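Local coordinates for protein APL1 (Anopheles gambiae, PDB 3O6N) that probably forms a heterodimeric complex with the leucine-rich repeat protein LRIM1 that regulates complement-like immunity in the mosquito, at residues 243-248 against 267-272; 257-262 against 281-286; 312-317 against 332-337; 343-348 against 367-372. All coordinates share one frame; numbering follows the deposited sequence.

Contact 1 of 4, residues 243-248 against 267-272; sequences WLLNYP and PFVKMQ
P248 and M271 bring the two backbones close, with their CA atoms 4.5 Å apart, where the loop after the 3-10 segment 243-246 faces the type I beta turn F268 to M271. One backbone hydrogen bond joins the segments. It runs from Q272 N to P248 O at 3.1 Å, nearly straight at 172°. The side chain of Q272 lies alongside the P248 ring and points the same way. Its OE1 comes to 3.4 Å from P248 CB. The buried part of the contact is apolar. L244 CD1 meets the F268 ring obliquely, 3.7 Å from CE1. M271 folds back toward L244. Its CB starts away from the other segment, but the bend at chi2 (-76°) swings the thioether round, and CE settles 3.9 Å from L244 CB. The same methyl also lies near L244 O, while SD approaches Y247 O. P267 closes this patch, with its CB 4.2 Å from L244 CB. L245 works on the outer side. In the conformer given, its CD1 lies near K270 CG and V269 CG2; with a second conformer deposited, this detail is doubtful. Both segments belong to the leucine-rich repeat range, and the contact stacks equivalent connections of successive coils of the solenoid. Segment 243-248 lies in the loop between strands 230-232 and 252-254. Segment 267-272 lies in the loop between strands 262-264 and 276-278. L244 also touches L250, Y247 rests on I203, and V269 reaches Q292 in the next coil.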
# COMPACT_ATOMS: atom_id res chain seq x y z
N TRP A 243 3.76 -5.28 19.19
CA TRP A 243 4.66 -5.63 18.09
C TRP A 243 5.40 -4.42 17.51
O TRP A 243 6.39 -4.57 16.81
CB TRP A 243 3.87 -6.34 16.99
CG TRP A 243 2.58 -5.66 16.69
CD1 TRP A 243 1.37 -5.91 17.26
CD2 TRP A 243 2.38 -4.59 15.77
NE1 TRP A 243 0.42 -5.07 16.74
CE2 TRP A 243 1.01 -4.24 15.82
CE3 TRP A 243 3.22 -3.89 14.89
CZ2 TRP A 243 0.47 -3.23 15.04
CZ3 TRP A 243 2.67 -2.88 14.12
CH2 TRP A 243 1.31 -2.56 14.20
N LEU A 244 4.91 -3.21 17.79
CA LEU A 244 5.58 -2.00 17.30
C LEU A 244 7.01 -1.85 17.82
O LEU A 244 7.82 -1.13 17.23
CB LEU A 244 4.75 -0.76 17.66
CG LEU A 244 3.56 -0.47 16.74
CD1 LEU A 244 2.67 0.62 17.33
CD2 LEU A 244 4.03 -0.10 15.34
N LEU A 245 7.32 -2.54 18.91
CA LEU A 245 8.65 -2.48 19.51
C LEU A 245 9.70 -3.01 18.55
O LEU A 245 10.89 -2.72 18.69
CB LEU A 245 8.68 -3.30 20.81
CG LEU A 245 9.82 -2.98 21.78
CD1 LEU A 245 9.62 -1.59 22.37
CD2 LEU A 245 9.89 -4.02 22.87
N ASN A 246 9.26 -3.79 17.57
CA ASN A 246 10.18 -4.43 16.63
C ASN A 246 10.57 -3.57 15.43
O ASN A 246 11.34 -4.01 14.57
CB ASN A 246 9.61 -5.76 16.18
CG ASN A 246 9.54 -6.76 17.31
OD1 ASN A 246 10.31 -6.69 18.26
ND2 ASN A 246 8.61 -7.71 17.21
N TYR A 247 10.05 -2.34 15.38
CA TYR A 247 10.24 -1.47 14.22
C TYR A 247 10.72 -0.08 14.61
O TYR A 247 10.00 0.90 14.45
CB TYR A 247 8.95 -1.44 13.38
CG TYR A 247 8.47 -2.84 13.10
CD1 TYR A 247 9.15 -3.66 12.21
CD2 TYR A 247 7.38 -3.38 13.78
CE1 TYR A 247 8.75 -4.96 11.97
CE2 TYR A 247 6.97 -4.68 13.55
CZ TYR A 247 7.66 -5.46 12.64
OH TYR A 247 7.27 -6.76 12.41
N PRO A 248 11.96 -0.00 15.11
CA PRO A 248 12.53 1.23 15.68
C PRO A 248 12.77 2.33 14.65
O PRO A 248 12.96 3.49 15.03
CB PRO A 248 13.86 0.75 16.29
CG PRO A 248 14.23 -0.44 15.47
CD PRO A 248 12.93 -1.12 15.14
N PRO A 267 5.07 0.52 23.83
CA PRO A 267 5.46 -0.02 22.51
C PRO A 267 6.29 0.96 21.68
O PRO A 267 6.87 0.54 20.68
CB PRO A 267 4.11 -0.27 21.82
CG PRO A 267 3.12 -0.35 22.93
CD PRO A 267 3.61 0.61 23.97
N PHE A 268 6.35 2.23 22.08
CA PHE A 268 7.00 3.26 21.28
C PHE A 268 8.37 3.69 21.81
O PHE A 268 9.02 4.54 21.21
CB PHE A 268 6.08 4.49 21.17
CG PHE A 268 4.74 4.20 20.55
CD1 PHE A 268 4.57 4.25 19.18
CD2 PHE A 268 3.65 3.87 21.34
CE1 PHE A 268 3.35 3.98 18.60
CE2 PHE A 268 2.42 3.60 20.77
CZ PHE A 268 2.27 3.65 19.39
N VAL A 269 8.80 3.11 22.93
CA VAL A 269 10.02 3.58 23.59
C VAL A 269 11.28 3.40 22.76
O VAL A 269 12.30 4.03 23.02
CB VAL A 269 10.23 2.90 24.97
CG1 VAL A 269 9.05 3.17 25.89
CG2 VAL A 269 10.45 1.40 24.80
N LYS A 270 11.22 2.52 21.76
CA LYS A 270 12.39 2.25 20.92
C LYS A 270 12.34 3.04 19.61
O LYS A 270 13.24 2.93 18.78
CB LYS A 270 12.51 0.76 20.61
CG LYS A 270 12.66 -0.12 21.83
CD LYS A 270 13.80 0.35 22.71
CE LYS A 270 13.96 -0.55 23.94
NZ LYS A 270 14.74 0.10 25.02
N MET A 271 11.28 3.83 19.44
CA MET A 271 11.13 4.64 18.23
C MET A 271 12.18 5.74 18.21
O MET A 271 12.23 6.59 19.10
CB MET A 271 9.74 5.26 18.17
CG MET A 271 8.60 4.25 18.16
SD MET A 271 8.41 3.46 16.55
CE MET A 271 7.05 2.32 16.85
N GLN A 272 13.02 5.74 17.18
CA GLN A 272 14.09 6.72 17.06
C GLN A 272 13.68 7.96 16.27
O GLN A 272 14.27 9.03 16.44
CB GLN A 272 15.31 6.08 16.40
CG GLN A 272 15.95 4.96 17.19
CD GLN A 272 16.80 4.05 16.33
OE1 GLN A 272 16.36 2.97 15.93
NE2 GLN A 272 18.02 4.49 16.03

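Contact 2 of 4, residues 257-262 against 281-286; sequences YNELEK and NNRLVA
The Y257 ring carries the N281 side chain on one face. N281 CB sits over the ring centre, 3.5 Å from the centroid, in a CH-pi contact. The amide and the ring are stacked, their planes 5° apart. Y257 also stacks with the ring of H235, from the preceding coil. The second flat group is the R283 guanidinium. E259 CB lies over one face of it. At its edge, in plane, come E261 OE2 and a water. The bond from R283 NH2 to E261 OE2 is long at 3.3 Å but straight at 174°, and it uses the anti lone pair of the carboxylate. R283 NH1 makes a second salt bridge, 3.5 Å from E259 OE1. Both carboxylates are turned well out of the guanidinium plane. A bend at chi3 (-59°) turns the arginine head between the two acids. E259 has another partner, as its OE2 accepts from N237 ND2. N282 lies inward, alongside L260. Its OD1 takes L260 N on a lone pair at 2.9 Å, while ND2 donates to L255 O. This is the asparagine arrangement of leucine-rich repeats, in which the side chain bonds to the backbone of the adjacent coil. N258 repeats it one coil earlier, with OD1 accepting from L238 N. Backbone bonds add R283 N to L260 O and V285 N to E261 O, each 2.9 Å. L284 CD2 packs on L260 CB at 3.7 Å. The two segments run in the same direction. They follow strands 252-254 and 276-278 and lead into the short strands 262-264 and 286-288.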
# COMPACT_ATOMS: atom_id res chain seq x y z
N TYR A 257 -8.91 2.97 11.96
CA TYR A 257 -9.92 1.96 11.61
C TYR A 257 -9.47 0.56 12.00
O TYR A 257 -9.46 -0.37 11.18
CB TYR A 257 -10.26 2.03 10.12
CG TYR A 257 -10.94 3.31 9.71
CD1 TYR A 257 -12.32 3.44 9.79
CD2 TYR A 257 -10.20 4.40 9.27
CE1 TYR A 257 -12.94 4.63 9.41
CE2 TYR A 257 -10.82 5.58 8.89
CZ TYR A 257 -12.19 5.69 8.97
OH TYR A 257 -12.80 6.86 8.60
N ASN A 258 -9.10 0.41 13.27
CA ASN A 258 -8.83 -0.89 13.86
C ASN A 258 -9.65 -1.03 15.14
O ASN A 258 -10.63 -0.32 15.33
CB ASN A 258 -7.34 -1.08 14.12
CG ASN A 258 -6.59 -1.55 12.87
OD1 ASN A 258 -6.59 -2.74 12.55
ND2 ASN A 258 -5.98 -0.62 12.14
N GLU A 259 -9.27 -1.96 16.02
CA GLU A 259 -10.05 -2.21 17.22
C GLU A 259 -9.27 -1.92 18.50
O GLU A 259 -9.46 -2.58 19.52
CB GLU A 259 -10.54 -3.66 17.24
CG GLU A 259 -11.25 -4.07 15.96
CD GLU A 259 -11.81 -5.48 16.03
OE1 GLU A 259 -12.23 -5.89 17.13
OE2 GLU A 259 -11.84 -6.17 14.99
N LEU A 260 -8.40 -0.92 18.45
CA LEU A 260 -7.55 -0.59 19.59
C LEU A 260 -8.37 0.11 20.67
O LEU A 260 -9.17 0.99 20.39
CB LEU A 260 -6.39 0.30 19.15
CG LEU A 260 -5.46 -0.28 18.09
CD1 LEU A 260 -4.41 0.75 17.69
CD2 LEU A 260 -4.81 -1.57 18.58
N GLU A 261 -8.15 -0.29 21.92
CA GLU A 261 -8.91 0.27 23.03
C GLU A 261 -8.06 1.16 23.92
O GLU A 261 -8.59 1.96 24.69
CB GLU A 261 -9.55 -0.85 23.86
CG GLU A 261 -10.57 -1.65 23.07
CD GLU A 261 -11.18 -2.77 23.88
OE1 GLU A 261 -10.85 -2.89 25.08
OE2 GLU A 261 -11.98 -3.54 23.32
N LYS A 262 -6.75 1.03 23.82
CA LYS A 262 -5.85 1.93 24.53
C LYS A 262 -4.52 2.09 23.81
O LYS A 262 -4.08 1.21 23.07
CB LYS A 262 -5.63 1.47 25.97
CG LYS A 262 -4.96 0.12 26.11
CD LYS A 262 -4.92 -0.30 27.57
CE LYS A 262 -4.33 -1.70 27.73
NZ LYS A 262 -4.45 -2.18 29.14
N ASN A 281 -10.61 6.58 14.47
CA ASN A 281 -11.62 5.56 14.22
C ASN A 281 -11.27 4.19 14.79
O ASN A 281 -11.44 3.16 14.15
CB ASN A 281 -11.91 5.47 12.71
CG ASN A 281 -12.60 6.71 12.17
OD1 ASN A 281 -13.83 6.79 12.17
ND2 ASN A 281 -11.82 7.68 11.71
N ASN A 282 -10.76 4.19 16.02
CA ASN A 282 -10.61 2.97 16.78
C ASN A 282 -11.64 2.99 17.90
O ASN A 282 -12.72 3.55 17.73
CB ASN A 282 -9.18 2.82 17.32
CG ASN A 282 -8.23 2.23 16.29
OD1 ASN A 282 -7.92 1.04 16.33
ND2 ASN A 282 -7.77 3.06 15.35
N ARG A 283 -11.31 2.39 19.03
CA ARG A 283 -12.21 2.43 20.18
C ARG A 283 -11.46 2.86 21.43
O ARG A 283 -11.69 2.32 22.51
CB ARG A 283 -12.87 1.07 20.38
CG ARG A 283 -13.58 0.53 19.14
CD ARG A 283 -14.55 -0.58 19.49
NE ARG A 283 -13.88 -1.71 20.14
CZ ARG A 283 -13.67 -2.88 19.56
NH1 ARG A 283 -14.07 -3.10 18.32
NH2 ARG A 283 -13.05 -3.85 20.23
N LEU A 284 -10.57 3.84 21.27
CA LEU A 284 -9.70 4.24 22.37
C LEU A 284 -10.48 4.86 23.52
O LEU A 284 -11.28 5.77 23.32
CB LEU A 284 -8.64 5.23 21.89
CG LEU A 284 -7.75 4.80 20.73
CD1 LEU A 284 -6.71 5.87 20.48
CD2 LEU A 284 -7.10 3.45 21.03
N VAL A 285 -10.22 4.36 24.72
CA VAL A 285 -10.79 4.94 25.93
C VAL A 285 -9.68 5.41 26.85
O VAL A 285 -9.93 6.07 27.86
CB VAL A 285 -11.68 3.94 26.69
CG1 VAL A 285 -12.93 3.61 25.88
CG2 VAL A 285 -10.90 2.68 27.04
N ALA A 286 -8.44 5.07 26.50
CA ALA A 286 -7.30 5.39 27.35
C ALA A 286 -6.07 5.76 26.53
O ALA A 286 -5.77 5.12 25.52
CB ALA A 286 -6.98 4.21 28.26
O HOH W 1 -12.03 -6.23 19.60

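Contact 3 of 4, residues 312-317 against 332-337; sequences RNQPQF and TLKLST
Q314 holds its side chain fully extended, with CG opposite the backbone N (chi1 -179°) and chi2 at 174°, and this carries its amide across K334 to S336. The amide NE2 gives a weak hydrogen bond to S336 OG, 2.8 Å long but bent to 127°. S336 OG is shared, since it is also hydrogen-bonded to D318 OD2. On the way, Q314 CG passes K334 O at 3.4 Å, and OE1 lies 3.6 Å from K334 CB. In the conformer given, the K334 tail leads away and its NZ forms a salt bridge with E311. Segment 312-317 ends in the short helix 314-317, on the side of the leucine-rich repeat solenoid away from the strands. Segment 332-337 is the corresponding connection of the next coil, between strands 322-324 and 343-345. F317 points toward this connection from the helix. L333 CD1 meets its ring obliquely, 3.6 Å from CD2. L335 CD2 reaches F317 CB at 4.0 Å. N313 CB, from the same segment, lies above one face of that ring, offset toward the rim. L333 and L335 also touch L359 of helix 353-359, and L333 N is hydrogen-bonded to S355 OG.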
# COMPACT_ATOMS: atom_id res chain seq x y z
N ARG A 312 -3.41 14.76 30.88
CA ARG A 312 -2.08 14.38 31.36
C ARG A 312 -1.08 14.20 30.23
O ARG A 312 0.13 14.14 30.46
CB ARG A 312 -2.15 13.12 32.23
CG ARG A 312 -2.80 13.36 33.58
CD ARG A 312 -2.85 12.09 34.41
NE ARG A 312 -3.36 12.34 35.75
CZ ARG A 312 -3.53 11.41 36.68
NH1 ARG A 312 -3.24 10.14 36.40
NH2 ARG A 312 -4.00 11.73 37.88
N ASN A 313 -1.58 14.13 29.00
CA ASN A 313 -0.71 13.94 27.84
C ASN A 313 -0.06 15.24 27.36
O ASN A 313 0.58 15.26 26.31
CB ASN A 313 -1.48 13.29 26.69
CG ASN A 313 -1.76 11.82 26.95
OD1 ASN A 313 -0.92 10.95 26.69
ND2 ASN A 313 -2.95 11.53 27.47
N GLN A 314 -0.23 16.31 28.13
CA GLN A 314 0.33 17.61 27.78
C GLN A 314 1.76 17.59 27.23
O GLN A 314 2.03 18.21 26.20
CB GLN A 314 0.26 18.57 28.98
CG GLN A 314 0.80 19.95 28.67
CD GLN A 314 0.60 20.93 29.81
OE1 GLN A 314 0.01 20.60 30.83
NE2 GLN A 314 1.10 22.15 29.63
N PRO A 315 2.69 16.89 27.91
CA PRO A 315 4.08 16.89 27.44
C PRO A 315 4.23 16.33 26.02
O PRO A 315 5.12 16.76 25.29
CB PRO A 315 4.80 16.00 28.46
CG PRO A 315 3.72 15.24 29.17
CD PRO A 315 2.54 16.16 29.18
N GLN A 316 3.38 15.37 25.65
CA GLN A 316 3.39 14.85 24.29
C GLN A 316 2.77 15.86 23.33
O GLN A 316 3.32 16.14 22.26
CB GLN A 316 2.64 13.52 24.21
CG GLN A 316 2.61 12.91 22.81
CD GLN A 316 3.99 12.46 22.34
OE1 GLN A 316 4.37 11.31 22.52
NE2 GLN A 316 4.74 13.38 21.75
N PHE A 317 1.61 16.41 23.71
CA PHE A 317 0.89 17.37 22.87
C PHE A 317 1.71 18.63 22.60
O PHE A 317 1.65 19.19 21.51
CB PHE A 317 -0.43 17.77 23.54
CG PHE A 317 -1.42 16.64 23.67
CD1 PHE A 317 -1.35 15.52 22.86
CD2 PHE A 317 -2.43 16.71 24.62
CE1 PHE A 317 -2.27 14.49 23.00
CE2 PHE A 317 -3.35 15.68 24.76
CZ PHE A 317 -3.27 14.57 23.94
N THR A 332 -11.22 18.01 29.06
CA THR A 332 -10.20 19.04 29.24
C THR A 332 -8.98 18.85 28.34
O THR A 332 -8.68 17.74 27.89
CB THR A 332 -9.71 19.13 30.70
OG1 THR A 332 -9.07 17.90 31.06
CG2 THR A 332 -10.87 19.38 31.65
N LEU A 333 -8.27 19.94 28.11
CA LEU A 333 -7.02 19.92 27.36
C LEU A 333 -6.15 21.06 27.87
O LEU A 333 -6.61 22.19 28.02
CB LEU A 333 -7.29 20.09 25.86
CG LEU A 333 -6.05 20.11 24.97
CD1 LEU A 333 -5.35 18.75 25.00
CD2 LEU A 333 -6.40 20.50 23.53
N LYS A 334 -4.88 20.76 28.15
CA LYS A 334 -3.94 21.76 28.61
C LYS A 334 -2.74 21.85 27.68
O LYS A 334 -2.17 20.83 27.29
CB LYS A 334 -3.44 21.43 30.02
CG LYS A 334 -4.45 21.68 31.13
CD LYS A 334 -3.82 21.36 32.48
CE LYS A 334 -4.78 21.66 33.63
NZ LYS A 334 -4.17 21.29 34.94
N LEU A 335 -2.35 23.07 27.33
CA LEU A 335 -1.17 23.30 26.51
C LEU A 335 -0.27 24.33 27.19
O LEU A 335 -0.76 25.26 27.82
CB LEU A 335 -1.56 23.79 25.11
CG LEU A 335 -2.31 22.84 24.17
CD1 LEU A 335 -2.67 23.56 22.88
CD2 LEU A 335 -1.49 21.59 23.88
N SER A 336 1.04 24.15 27.06
CA SER A 336 2.00 25.11 27.58
C SER A 336 2.04 26.34 26.70
O SER A 336 1.64 26.29 25.53
CB SER A 336 3.39 24.49 27.66
OG SER A 336 3.42 23.39 28.56
N THR A 337 2.53 27.45 27.25
CA THR A 337 2.62 28.70 26.50
C THR A 337 3.48 28.52 25.25
O THR A 337 3.27 29.21 24.24
CB THR A 337 3.23 29.81 27.38
OG1 THR A 337 2.52 29.90 28.61
CG2 THR A 337 3.15 31.15 26.66

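Contact 4 of 4, residues 343-348 against 367-372; sequences NLTLSH and AVDDAD. With NAG (2-acetamido-2-deoxy-beta-D-glucopyranose), chain D.
S347 and D370 face each other where the last coil of the leucine-rich repeat meets segment 367-372, which follows helix 353-359. The D370 carboxylate points at the turn after strand 343-345 and grips it with both oxygens. OD1 accepts L346 N at 2.9 Å on its syn lone pair. OD2 accepts S347 N and S347 OG, the latter at 2.7 Å, from the same face of the carboxylate plane. With chi1 at 73°, S347 OG is placed toward D370, and it also accepts from H348 ND1 in the plane of the imidazole. D372 stands nearly upright against that ring, the planes 82° apart. Its OD1 lies above one face, offset toward the rim, and takes H348 N at 2.9 Å, while OD2 accepts from C386 N. Backbone bonds L344 N to A367 O and D369 N to L344 O bridge the segments, which run 11° apart. Among the apolar side chains, V368 and L344 lie side by side, and L346 crosses V368 at about a right angle, CD1 to CG1 4.0 Å. N343 ND2 is bonded covalently to C1 of N-acetylglucosamine at 1.4 Å. D369 OD1 receives a weak hydrogen bond from sugar N2 at 3.4 Å.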
# COMPACT_ATOMS: atom_id res chain seq x y z
N ASN A 343 -1.86 22.97 13.80
CA ASN A 343 -3.17 22.50 13.38
C ASN A 343 -3.79 21.64 14.48
O ASN A 343 -3.24 20.61 14.85
CB ASN A 343 -3.05 21.69 12.08
CG ASN A 343 -4.39 21.51 11.37
OD1 ASN A 343 -5.45 21.50 12.00
ND2 ASN A 343 -4.34 21.37 10.05
N LEU A 344 -4.92 22.10 15.02
CA LEU A 344 -5.58 21.43 16.13
C LEU A 344 -7.08 21.31 15.87
O LEU A 344 -7.72 22.29 15.52
CB LEU A 344 -5.34 22.22 17.42
CG LEU A 344 -6.00 21.75 18.72
CD1 LEU A 344 -5.47 20.38 19.13
CD2 LEU A 344 -5.75 22.78 19.83
N THR A 345 -7.63 20.11 16.02
CA THR A 345 -9.09 19.94 15.94
C THR A 345 -9.66 19.58 17.31
O THR A 345 -9.07 18.79 18.05
CB THR A 345 -9.52 18.89 14.89
OG1 THR A 345 -8.98 17.61 15.22
CG2 THR A 345 -9.05 19.31 13.49
N LEU A 346 -10.82 20.15 17.63
CA LEU A 346 -11.36 20.10 18.99
C LEU A 346 -12.86 19.86 19.05
O LEU A 346 -13.41 19.63 20.13
CB LEU A 346 -11.05 21.41 19.72
CG LEU A 346 -9.58 21.78 19.89
CD1 LEU A 346 -9.45 23.22 20.39
CD2 LEU A 346 -8.88 20.80 20.82
N SER A 347 -13.53 19.94 17.91
CA SER A 347 -14.99 19.90 17.90
C SER A 347 -15.55 18.52 18.21
O SER A 347 -14.83 17.51 18.18
CB SER A 347 -15.56 20.46 16.59
OG SER A 347 -15.37 19.55 15.51
N HIS A 348 -16.84 18.48 18.52
CA HIS A 348 -17.52 17.23 18.85
C HIS A 348 -16.84 16.51 20.01
O HIS A 348 -16.42 15.36 19.88
CB HIS A 348 -17.60 16.31 17.63
CG HIS A 348 -18.44 16.86 16.52
ND1 HIS A 348 -17.96 17.75 15.59
CD2 HIS A 348 -19.74 16.65 16.20
CE1 HIS A 348 -18.91 18.06 14.74
NE2 HIS A 348 -20.01 17.40 15.09
N ALA A 367 -5.33 28.25 13.77
CA ALA A 367 -4.59 27.06 14.19
C ALA A 367 -5.60 25.99 14.61
O ALA A 367 -5.54 24.85 14.16
CB ALA A 367 -3.63 27.37 15.33
N VAL A 368 -6.54 26.39 15.47
CA VAL A 368 -7.72 25.58 15.74
C VAL A 368 -8.55 25.54 14.47
O VAL A 368 -9.05 26.57 14.01
CB VAL A 368 -8.55 26.15 16.90
CG1 VAL A 368 -9.85 25.37 17.05
CG2 VAL A 368 -7.74 26.10 18.20
N ASP A 369 -8.69 24.35 13.90
CA ASP A 369 -9.21 24.21 12.54
C ASP A 369 -10.72 24.07 12.48
O ASP A 369 -11.32 24.23 11.41
CB ASP A 369 -8.56 23.01 11.85
CG ASP A 369 -8.92 22.90 10.39
OD1 ASP A 369 -8.55 23.81 9.62
OD2 ASP A 369 -9.58 21.92 10.00
N ASP A 370 -11.35 23.80 13.61
CA ASP A 370 -12.78 23.52 13.61
C ASP A 370 -13.57 24.22 14.72
O ASP A 370 -13.01 24.99 15.50
CB ASP A 370 -13.04 22.01 13.64
CG ASP A 370 -12.48 21.34 14.88
OD1 ASP A 370 -11.72 21.98 15.63
OD2 ASP A 370 -12.80 20.15 15.11
N ALA A 371 -14.86 23.94 14.76
CA ALA A 371 -15.76 24.54 15.74
C ALA A 371 -17.07 23.75 15.80
O ALA A 371 -17.35 22.96 14.90
CB ALA A 371 -16.04 26.00 15.38
N ASP A 372 -17.84 23.97 16.86
CA ASP A 372 -19.18 23.39 16.95
C ASP A 372 -20.18 24.45 16.50
O ASP A 372 -20.01 25.63 16.78
CB ASP A 372 -19.49 22.99 18.39
CG ASP A 372 -18.62 21.86 18.88
OD1 ASP A 372 -18.47 20.85 18.16
OD2 ASP A 372 -18.08 21.98 20.00
C1 NAG D . -5.64 20.97 9.56
C2 NAG D . -5.63 21.42 8.10
C3 NAG D . -6.82 20.86 7.31
C4 NAG D . -7.02 19.38 7.59
C5 NAG D . -7.04 19.11 9.09
C6 NAG D . -7.18 17.62 9.37
C7 NAG D . -4.61 23.55 7.57
C8 NAG D . -4.69 25.05 7.69
N2 NAG D . -5.65 22.87 8.03
O3 NAG D . -6.59 21.05 5.94
O4 NAG D . -8.25 18.97 7.03
O5 NAG D . -5.84 19.58 9.68
O6 NAG D . -8.44 17.36 9.96
O7 NAG D . -3.62 23.02 7.07
O HOH W 2 -16.85 20.26 12.92

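Overall arrangement
All four contacts join neighbouring parts of the solenoid, toward its C-terminal end. Contacts 1 and 2 alternate along the chain: they flank the same two strands, 252-254 and 276-278, contact 1 before and contact 2 after. Their centres are about 19 Å apart and they do not touch. Contact 3 is centred about 23 Å from contact 1. Contacts 3 and 4 lie closest, centres about 15 Å apart, and meet where L333 CD2 packs on L346 CD2 at 3.7 Å. Contact 4 carries the glycan on N343, which is also hydrogen-bonded to Y324 OH. The side chain of L333 is about 14 Å from a bound N-acetylglucosamine and that of E259 about 4 Å from one.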